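Local coordinates for protein sarcosine oxidase (Pyrococcus horikoshii, PDB 1Y56) that probably catalyses the flavin-dependent dehydrogenation of L-proline as the beta subunit of a multi-subunit complex holding FAD and FMN, at residues A203-I208 against I218-Y223; T311-P316 against Y367-G372; D57-R62 against V361-P366. All blocks are in the same frame, centred on the assembly; numbering follows the deposited sequence.

Contact 1 (A203-I208 against I218-Y223); sequences AWANLI and IPIEPY. With FAD (flavin-adenine dinucleotide), chain I.
At the junction between the Rossmann-type FAD-binding fold and the large mixed sheet, the start of helix 205-212 packs against the chain entering strand 221-230, with Ala-203 and Ala-205 set against Pro-222 and Ile-220. The direct apolar contact is sparse. Ala-205 CB meets Ile-220 CD1 at 3.8 Å, while Ala-203 CB comes within 4.2 Å of Pro-222 CB. In Ile-220, CG1 lies anti to the carbonyl carbon (chi1 -58°), and the chain is extended beyond it, which carries the CD1 methyl to the helix; Ala-331 of strand 327-331 touches both Ala-205 and Ile-220. A water joins the two backbones: it accepts from Asn-206 N and lies 2.9 Å from Ala-203 O and 3.1 Å from Ile-220 O. The same short helical segment serves the cofactor from its other side. The Trp-204 side chain leaves the backbone away from 218-223, and its indole lies between Ala-203 CB over one face and the adenine of FAD over the opposite face, where Trp-204 CD2 is 3.4 Å from FAD C8A. One turn on, Ile-208 CD1 reaches the adenine amino group, 3.5 Å from FAD N6A.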
# COMPACT_ATOMS: atom_id res chain seq x y z
N ALA B 203 20.87 -20.41 -32.70
CA ALA B 203 20.58 -18.98 -32.48
C ALA B 203 21.44 -18.36 -31.37
O ALA B 203 21.86 -17.20 -31.46
CB ALA B 203 19.11 -18.75 -32.21
N TRP B 204 21.73 -19.14 -30.34
CA TRP B 204 22.56 -18.69 -29.22
C TRP B 204 24.08 -18.87 -29.43
O TRP B 204 24.88 -18.54 -28.55
CB TRP B 204 22.13 -19.40 -27.93
CG TRP B 204 20.74 -19.11 -27.49
CD1 TRP B 204 20.35 -18.15 -26.60
CD2 TRP B 204 19.54 -19.80 -27.87
NE1 TRP B 204 18.99 -18.19 -26.41
CE2 TRP B 204 18.47 -19.20 -27.18
CE3 TRP B 204 19.28 -20.87 -28.74
CZ2 TRP B 204 17.14 -19.62 -27.33
CZ3 TRP B 204 17.94 -21.29 -28.90
CH2 TRP B 204 16.90 -20.66 -28.19
N ALA B 205 24.48 -19.39 -30.59
CA ALA B 205 25.87 -19.79 -30.83
C ALA B 205 26.91 -18.76 -30.37
O ALA B 205 27.91 -19.13 -29.74
CB ALA B 205 26.10 -20.16 -32.28
N ASN B 206 26.66 -17.48 -30.70
CA ASN B 206 27.51 -16.36 -30.28
C ASN B 206 27.78 -16.30 -28.80
O ASN B 206 28.92 -16.07 -28.39
CB ASN B 206 26.89 -15.03 -30.68
CG ASN B 206 27.38 -14.56 -32.00
OD1 ASN B 206 26.59 -14.25 -32.88
ND2 ASN B 206 28.70 -14.52 -32.17
N LEU B 207 26.72 -16.46 -28.03
CA LEU B 207 26.82 -16.47 -26.59
C LEU B 207 27.81 -17.53 -26.13
O LEU B 207 28.67 -17.26 -25.29
CB LEU B 207 25.45 -16.71 -25.96
CG LEU B 207 24.53 -15.51 -25.69
CD1 LEU B 207 24.72 -14.39 -26.71
CD2 LEU B 207 23.09 -15.99 -25.68
N ILE B 208 27.69 -18.73 -26.70
CA ILE B 208 28.55 -19.84 -26.31
C ILE B 208 29.98 -19.56 -26.75
O ILE B 208 30.92 -19.83 -26.02
CB ILE B 208 28.02 -21.19 -26.86
CG1 ILE B 208 26.56 -21.40 -26.45
CG2 ILE B 208 28.87 -22.36 -26.37
CD1 ILE B 208 26.29 -21.26 -24.94
N ILE B 218 32.45 -15.49 -36.44
CA ILE B 218 31.49 -16.49 -36.92
C ILE B 218 30.09 -15.89 -36.80
O ILE B 218 29.37 -16.17 -35.83
CB ILE B 218 31.56 -17.81 -36.14
CG1 ILE B 218 32.99 -18.33 -36.10
CG2 ILE B 218 30.64 -18.83 -36.78
CD1 ILE B 218 33.25 -19.37 -35.03
N PRO B 219 29.70 -15.07 -37.79
CA PRO B 219 28.50 -14.26 -37.66
C PRO B 219 27.24 -15.12 -37.77
O PRO B 219 26.95 -15.66 -38.83
CB PRO B 219 28.61 -13.28 -38.82
CG PRO B 219 29.44 -13.97 -39.83
CD PRO B 219 30.35 -14.89 -39.10
N ILE B 220 26.54 -15.27 -36.66
CA ILE B 220 25.29 -16.01 -36.66
C ILE B 220 24.25 -15.17 -35.93
O ILE B 220 24.38 -14.95 -34.73
CB ILE B 220 25.44 -17.39 -35.96
CG1 ILE B 220 26.51 -18.23 -36.65
CG2 ILE B 220 24.11 -18.14 -35.96
CD1 ILE B 220 26.86 -19.51 -35.90
N GLU B 221 23.25 -14.69 -36.65
CA GLU B 221 22.25 -13.81 -36.05
C GLU B 221 20.88 -14.46 -35.97
O GLU B 221 20.44 -15.08 -36.94
CB GLU B 221 22.11 -12.51 -36.86
CG GLU B 221 23.35 -11.60 -36.97
CD GLU B 221 24.01 -11.31 -35.63
OE1 GLU B 221 25.25 -11.13 -35.64
OE2 GLU B 221 23.32 -11.28 -34.58
N PRO B 222 20.17 -14.29 -34.83
CA PRO B 222 18.79 -14.79 -34.76
C PRO B 222 17.83 -13.88 -35.52
O PRO B 222 17.84 -12.66 -35.30
CB PRO B 222 18.48 -14.78 -33.26
CG PRO B 222 19.33 -13.69 -32.72
CD PRO B 222 20.58 -13.65 -33.57
N TYR B 223 17.04 -14.46 -36.41
CA TYR B 223 16.01 -13.72 -37.13
C TYR B 223 14.65 -14.30 -36.88
O TYR B 223 14.49 -15.51 -36.74
CB TYR B 223 16.25 -13.74 -38.63
CG TYR B 223 17.32 -12.79 -39.08
CD1 TYR B 223 16.99 -11.54 -39.61
CD2 TYR B 223 18.67 -13.15 -38.97
CE1 TYR B 223 17.99 -10.67 -40.03
CE2 TYR B 223 19.66 -12.28 -39.38
CZ TYR B 223 19.32 -11.05 -39.91
OH TYR B 223 20.32 -10.20 -40.30
PA FAD I . 17.71 -25.43 -31.51
O1A FAD I . 17.38 -24.00 -31.20
O2A FAD I . 16.57 -26.37 -31.81
O5B FAD I . 18.64 -26.00 -30.34
C5B FAD I . 19.54 -25.16 -29.64
C4B FAD I . 19.31 -25.43 -28.16
O4B FAD I . 20.40 -24.90 -27.42
C3B FAD I . 18.05 -24.77 -27.62
O3B FAD I . 17.11 -25.78 -27.21
C2B FAD I . 18.52 -23.92 -26.46
O2B FAD I . 17.77 -24.08 -25.27
C1B FAD I . 19.90 -24.47 -26.17
N9A FAD I . 20.76 -23.46 -25.52
C8A FAD I . 20.95 -22.18 -25.87
N7A FAD I . 21.80 -21.61 -24.98
C5A FAD I . 22.14 -22.56 -24.08
C6A FAD I . 22.97 -22.58 -22.96
N6A FAD I . 23.65 -21.47 -22.59
N1A FAD I . 23.09 -23.72 -22.25
C2A FAD I . 22.43 -24.84 -22.60
N3A FAD I . 21.62 -24.85 -23.67
C4A FAD I . 21.47 -23.72 -24.42
N1 FAD I . 14.37 -26.60 -40.69
C2 FAD I . 14.17 -27.59 -41.58
O2 FAD I . 15.12 -28.36 -41.84
N3 FAD I . 12.99 -27.78 -42.20
C4 FAD I . 11.92 -26.99 -41.96
O4 FAD I . 10.83 -27.19 -42.54
C4X FAD I . 12.05 -25.94 -41.06
N5 FAD I . 11.02 -25.10 -40.77
C5X FAD I . 11.19 -24.09 -39.88
C6 FAD I . 10.11 -23.24 -39.60
C7 FAD I . 10.24 -22.20 -38.68
C7M FAD I . 9.06 -21.29 -38.40
C8 FAD I . 11.48 -22.00 -38.04
C8M FAD I . 11.68 -20.91 -37.07
C9 FAD I . 12.56 -22.84 -38.32
C9A FAD I . 12.43 -23.89 -39.23
N10 FAD I . 13.49 -24.68 -39.47
C10 FAD I . 13.37 -25.75 -40.40
C1' FAD I . 14.76 -24.43 -38.80
C2' FAD I . 15.04 -25.48 -37.76
O2' FAD I . 14.10 -25.29 -36.71
C3' FAD I . 16.43 -25.25 -37.21
O3' FAD I . 17.37 -25.25 -38.29
C4' FAD I . 16.77 -26.35 -36.22
O4' FAD I . 15.82 -26.41 -35.14
C5' FAD I . 18.16 -26.13 -35.64
O5' FAD I . 18.27 -27.07 -34.58
P FAD I . 19.33 -26.79 -33.43
O1P FAD I . 20.61 -26.36 -34.10
O2P FAD I . 19.29 -27.98 -32.51
O3P FAD I . 18.71 -25.46 -32.77
O HOH W 1 24.67 -16.67 -32.18

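Contact 2 (T311-P316 against Y367-G372)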
# COMPACT_ATOMS: atom_id res chain seq x y z
N THR B 311 23.56 -17.18 -41.19
CA THR B 311 24.89 -16.72 -41.57
C THR B 311 24.81 -15.94 -42.88
O THR B 311 23.80 -16.03 -43.59
CB THR B 311 25.87 -17.88 -41.76
OG1 THR B 311 25.39 -18.74 -42.80
CG2 THR B 311 26.06 -18.66 -40.47
N PRO B 312 25.87 -15.18 -43.22
CA PRO B 312 25.88 -14.37 -44.44
C PRO B 312 25.68 -15.15 -45.73
O PRO B 312 25.24 -14.58 -46.73
CB PRO B 312 27.27 -13.74 -44.42
CG PRO B 312 27.66 -13.74 -43.01
CD PRO B 312 27.11 -15.00 -42.45
N ASP B 313 26.00 -16.45 -45.72
CA ASP B 313 25.79 -17.27 -46.91
C ASP B 313 24.77 -18.38 -46.68
O ASP B 313 24.77 -19.38 -47.39
CB ASP B 313 27.12 -17.83 -47.45
CG ASP B 313 27.81 -18.76 -46.47
OD1 ASP B 313 28.99 -19.11 -46.72
OD2 ASP B 313 27.19 -19.16 -45.45
N SER B 314 23.91 -18.23 -45.68
CA SER B 314 22.87 -19.22 -45.40
C SER B 314 23.34 -20.67 -45.26
O SER B 314 22.55 -21.59 -45.47
CB SER B 314 21.76 -19.15 -46.44
OG SER B 314 20.97 -17.99 -46.23
N ASN B 315 24.61 -20.87 -44.91
CA ASN B 315 25.15 -22.19 -44.62
C ASN B 315 25.66 -22.24 -43.19
O ASN B 315 26.15 -21.24 -42.67
CB ASN B 315 26.29 -22.54 -45.56
CG ASN B 315 25.81 -23.01 -46.92
OD1 ASN B 315 25.50 -24.18 -47.11
ND2 ASN B 315 25.75 -22.09 -47.87
N PRO B 316 25.55 -23.40 -42.52
CA PRO B 316 26.03 -23.48 -41.15
C PRO B 316 27.55 -23.36 -41.03
O PRO B 316 28.26 -23.38 -42.02
CB PRO B 316 25.58 -24.87 -40.71
CG PRO B 316 25.43 -25.63 -41.97
CD PRO B 316 24.93 -24.67 -42.95
N TYR B 367 35.90 -21.15 -40.58
CA TYR B 367 36.85 -20.10 -40.90
C TYR B 367 36.55 -19.34 -42.19
O TYR B 367 37.20 -18.33 -42.50
CB TYR B 367 38.28 -20.66 -40.92
CG TYR B 367 38.73 -21.15 -39.56
CD1 TYR B 367 39.18 -20.25 -38.58
CD2 TYR B 367 38.70 -22.50 -39.25
CE1 TYR B 367 39.59 -20.70 -37.33
CE2 TYR B 367 39.12 -22.96 -38.01
CZ TYR B 367 39.56 -22.06 -37.05
OH TYR B 367 39.96 -22.54 -35.81
N ARG B 368 35.55 -19.78 -42.94
CA ARG B 368 35.33 -19.19 -44.26
C ARG B 368 35.06 -17.70 -44.22
O ARG B 368 35.39 -16.99 -45.17
CB ARG B 368 34.23 -19.94 -45.04
CG ARG B 368 32.80 -19.75 -44.58
CD ARG B 368 31.88 -20.61 -45.42
NE ARG B 368 30.48 -20.56 -44.99
CZ ARG B 368 29.97 -21.28 -43.98
NH1 ARG B 368 30.74 -22.08 -43.27
NH2 ARG B 368 28.68 -21.17 -43.69
N PHE B 369 34.48 -17.22 -43.12
CA PHE B 369 33.93 -15.86 -43.08
C PHE B 369 35.01 -14.81 -42.91
O PHE B 369 34.99 -13.78 -43.59
CB PHE B 369 32.88 -15.72 -41.98
CG PHE B 369 31.78 -16.73 -42.06
CD1 PHE B 369 30.82 -16.65 -43.06
CD2 PHE B 369 31.70 -17.76 -41.14
CE1 PHE B 369 29.80 -17.58 -43.14
CE2 PHE B 369 30.68 -18.71 -41.20
CZ PHE B 369 29.73 -18.61 -42.21
N GLU B 370 35.95 -15.06 -42.00
CA GLU B 370 37.09 -14.18 -41.81
C GLU B 370 37.98 -14.25 -43.04
O GLU B 370 38.44 -13.22 -43.51
CB GLU B 370 37.86 -14.49 -40.52
CG GLU B 370 38.85 -15.65 -40.58
CD GLU B 370 39.58 -15.87 -39.25
OE1 GLU B 370 40.37 -16.83 -39.17
OE2 GLU B 370 39.37 -15.10 -38.28
N ARG B 371 38.19 -15.45 -43.57
CA ARG B 371 38.92 -15.62 -44.81
C ARG B 371 38.27 -14.93 -46.02
O ARG B 371 38.85 -14.91 -47.09
CB ARG B 371 39.10 -17.10 -45.13
CG ARG B 371 40.52 -17.62 -44.94
CD ARG B 371 40.75 -18.34 -43.59
NE ARG B 371 40.22 -19.71 -43.51
CZ ARG B 371 39.80 -20.48 -44.54
NH1 ARG B 371 39.33 -21.70 -44.28
NH2 ARG B 371 39.82 -20.05 -45.80
N GLY B 372 37.07 -14.39 -45.84
CA GLY B 372 36.30 -13.77 -46.93
C GLY B 372 35.64 -14.71 -47.93
O GLY B 372 35.10 -14.26 -48.94
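Arg-368 and Asp-313 form the tight, polar half of this contact, in which the C-terminal tail is fastened to the turn that follows strand 299-310. The guanidinium takes the carboxylate side-on, one nitrogen to each oxygen: Arg-368 NE donates to Asp-313 OD1 at 2.7 Å, and Arg-368 NH2 to Asp-313 OD2 at 3.1 Å. Both bonds are nearly straight and use syn lone pairs, and the two planes lie only 11° apart. Extended from CG to NE, the Arg-368 chain carries its guanidinium past the carboxylate to the backbone, where NH2 donates to Pro-316 O (2.8 Å) from well above the carbonyl plane; a weak bond from NH1 ends on the same oxygen. Asp-313 OD2 also receives Asn-315 N in an Asx turn, and Thr-311 OG1 donates to Asn-315 O, 2.6 Å away.

The looser half lies toward solvent. There the partly exposed Phe-369 ring rests against Thr-311 and the exposed Pro-312, with Pro-312 CD 3.8 Å from Phe-369 CE1, while Phe-369 CZ sits over one face of the Arg-368 guanidinium, near the rim. With two in-plane bonds to the carboxylate and the Pro-316 carbonyl oxygen at its far end, the guanidinium is probably held against rotation, and its charge is probably well balanced despite being buried.

Contact 3 (D57-R62 against V361-P366); sequences DEANVR and VEWYDP
Apolar packing brings Ala-59, in the first turn of helix 58-78, against Trp-363 of the short 3-10 segment 361-363. Ala-59 CB lies 3.5 Å from Trp-363 CB and makes an off-centre CH-pi contact with the five-membered ring, 4.0 Å from its centroid. With CG anti to the backbone N (chi1 -173°), the indole swings along the helix start to Asp-57, whose OD1 lies above the indole plane, offset toward the rim and 3.5 Å from Trp-363 NE1, with the carboxylate and ring planes 15° apart. The Asn-60 amide, by contrast, stands almost perpendicular to the indole.

Hydrogen bonding across the contact centres on Asn-60. Tyr-364 OH donates to Asn-60 OD1 at 2.6 Å, arriving from above the carbonyl plane, and the amide oxygen sits at the edge of the phenol ring. On the other end of the amide, Asn-60 ND2 donates to Asp-57 OD2 (2.9 Å), with the acceptor in the amide plane and its syn lone pair in use; a further, probable hydrogen bond goes to Asn-315 OD1. Replacing Asn-60 with a leucine would probably leave the buried Tyr-364 hydroxyl without its acceptor and Asp-57 OD2 without this donor.

Capping completes the helix start: Asp-57 is the N-cap, its OD1 accepting from Asn-60 N at 3.2 Å. One carboxylate therefore holds both the backbone and the side chain of Asn-60.

Around this site, Tyr-364 packs on Met-340 and Met-347 of helix 337-354 and on Ile-318 of strand 317-318, and Arg-375 makes a cation-pi contact with Trp-363. The chain leaving helix 337-354 is thus fitted between that helix, strand 317-318, to which Tyr-364 is also joined by backbone hydrogen bonding at Ile-318, and the N-terminal end of helix 58-78.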
# COMPACT_ATOMS: atom_id res chain seq x y z
N ASP B 57 24.08 -26.87 -54.85
CA ASP B 57 25.52 -27.03 -54.83
C ASP B 57 25.82 -28.43 -54.35
O ASP B 57 25.01 -29.06 -53.68
CB ASP B 57 26.14 -26.01 -53.89
CG ASP B 57 25.54 -26.07 -52.51
OD1 ASP B 57 26.16 -26.73 -51.64
OD2 ASP B 57 24.43 -25.47 -52.32
N GLU B 58 26.99 -28.92 -54.72
CA GLU B 58 27.32 -30.31 -54.52
C GLU B 58 27.24 -30.73 -53.06
O GLU B 58 26.56 -31.69 -52.75
CB GLU B 58 28.69 -30.58 -55.13
CG GLU B 58 29.38 -31.80 -54.58
CD GLU B 58 30.63 -32.10 -55.34
OE1 GLU B 58 31.00 -31.27 -56.21
OE2 GLU B 58 31.23 -33.17 -55.09
N ALA B 59 27.93 -30.01 -52.18
CA ALA B 59 28.04 -30.42 -50.79
C ALA B 59 26.68 -30.63 -50.14
O ALA B 59 26.41 -31.70 -49.58
CB ALA B 59 28.89 -29.42 -49.99
N ASN B 60 25.82 -29.61 -50.23
CA ASN B 60 24.49 -29.67 -49.62
C ASN B 60 23.65 -30.82 -50.18
O ASN B 60 22.89 -31.45 -49.44
CB ASN B 60 23.74 -28.34 -49.82
CG ASN B 60 24.25 -27.23 -48.91
OD1 ASN B 60 24.44 -27.42 -47.71
ND2 ASN B 60 24.44 -26.06 -49.49
N VAL B 61 23.79 -31.07 -51.47
CA VAL B 61 23.04 -32.12 -52.13
C VAL B 61 23.51 -33.49 -51.65
O VAL B 61 22.68 -34.38 -51.40
CB VAL B 61 23.12 -31.99 -53.66
CG1 VAL B 61 22.72 -33.29 -54.35
CG2 VAL B 61 22.24 -30.83 -54.13
N ARG B 62 24.83 -33.66 -51.51
CA ARG B 62 25.39 -34.92 -51.01
C ARG B 62 25.00 -35.14 -49.55
O ARG B 62 24.56 -36.23 -49.18
CB ARG B 62 26.91 -34.99 -51.18
CG ARG B 62 27.46 -34.43 -52.48
CD ARG B 62 28.45 -35.38 -53.15
NE ARG B 62 29.28 -36.09 -52.19
CZ ARG B 62 30.56 -35.81 -51.94
NH1 ARG B 62 31.16 -34.81 -52.58
NH2 ARG B 62 31.23 -36.52 -51.04
N VAL B 361 32.35 -31.97 -45.43
CA VAL B 361 32.12 -31.07 -44.29
C VAL B 361 32.82 -29.72 -44.45
O VAL B 361 32.38 -28.73 -43.86
CB VAL B 361 32.50 -31.76 -42.94
CG1 VAL B 361 34.00 -31.87 -42.77
CG2 VAL B 361 31.90 -31.03 -41.75
N GLU B 362 33.88 -29.67 -45.25
CA GLU B 362 34.67 -28.43 -45.39
C GLU B 362 33.92 -27.26 -46.05
O GLU B 362 34.31 -26.11 -45.90
CB GLU B 362 36.05 -28.68 -46.02
CG GLU B 362 36.05 -29.27 -47.43
CD GLU B 362 35.68 -30.76 -47.48
OE1 GLU B 362 35.27 -31.22 -48.58
OE2 GLU B 362 35.78 -31.47 -46.43
N TRP B 363 32.82 -27.55 -46.74
CA TRP B 363 31.94 -26.51 -47.29
C TRP B 363 31.43 -25.59 -46.17
O TRP B 363 31.23 -24.39 -46.39
CB TRP B 363 30.76 -27.15 -48.01
CG TRP B 363 29.87 -26.20 -48.76
CD1 TRP B 363 28.61 -25.79 -48.38
CD2 TRP B 363 30.14 -25.56 -50.02
NE1 TRP B 363 28.09 -24.93 -49.33
CE2 TRP B 363 29.01 -24.77 -50.34
CE3 TRP B 363 31.22 -25.57 -50.90
CZ2 TRP B 363 28.94 -24.00 -51.50
CZ3 TRP B 363 31.15 -24.80 -52.06
CH2 TRP B 363 30.02 -24.03 -52.34
N TYR B 364 31.24 -26.18 -44.99
CA TYR B 364 30.69 -25.50 -43.81
C TYR B 364 31.80 -25.00 -42.88
O TYR B 364 31.59 -24.89 -41.67
CB TYR B 364 29.72 -26.42 -43.06
CG TYR B 364 28.75 -27.14 -43.98
CD1 TYR B 364 28.87 -28.51 -44.23
CD2 TYR B 364 27.73 -26.44 -44.62
CE1 TYR B 364 27.98 -29.16 -45.09
CE2 TYR B 364 26.84 -27.08 -45.48
CZ TYR B 364 26.97 -28.43 -45.71
OH TYR B 364 26.08 -29.04 -46.57
N ASP B 365 32.96 -24.71 -43.46
CA ASP B 365 34.13 -24.25 -42.71
C ASP B 365 33.83 -23.00 -41.87
O ASP B 365 33.46 -21.95 -42.41
CB ASP B 365 35.29 -23.97 -43.68
CG ASP B 365 36.62 -23.74 -42.96
OD1 ASP B 365 37.62 -23.51 -43.67
OD2 ASP B 365 36.70 -23.79 -41.72
N PRO B 366 33.96 -23.14 -40.54
CA PRO B 366 33.88 -22.05 -39.57
C PRO B 366 34.78 -20.87 -39.92
O PRO B 366 34.45 -19.74 -39.59
CB PRO B 366 34.40 -22.71 -38.30
CG PRO B 366 34.02 -24.12 -38.43
CD PRO B 366 34.16 -24.44 -39.88

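How the contacts relate
Contacts 2 and 3 lie side by side, their centres about 12 Å apart, while contact 1 is about 13 Å from contact 2 and 20 Å from contact 3. Along the chain, contact 1 closes before contact 2 opens and is nested inside the long loop closed by contact 3; contacts 2 and 3 interleave. The adjoining segments 361-366 and 367-372 are also tied by a salt bridge between Arg-371 NH1 and Asp-365 OD1. Pro-219 packs on Pro-312 and Phe-369, linking contacts 1 and 2. Strand 221-230 starts in contact 1, and its antiparallel neighbour 299-310 runs into contact 2. The C-terminal tail, 361-372, is tied both to helix 58-78 and to the turn after strand 299-310.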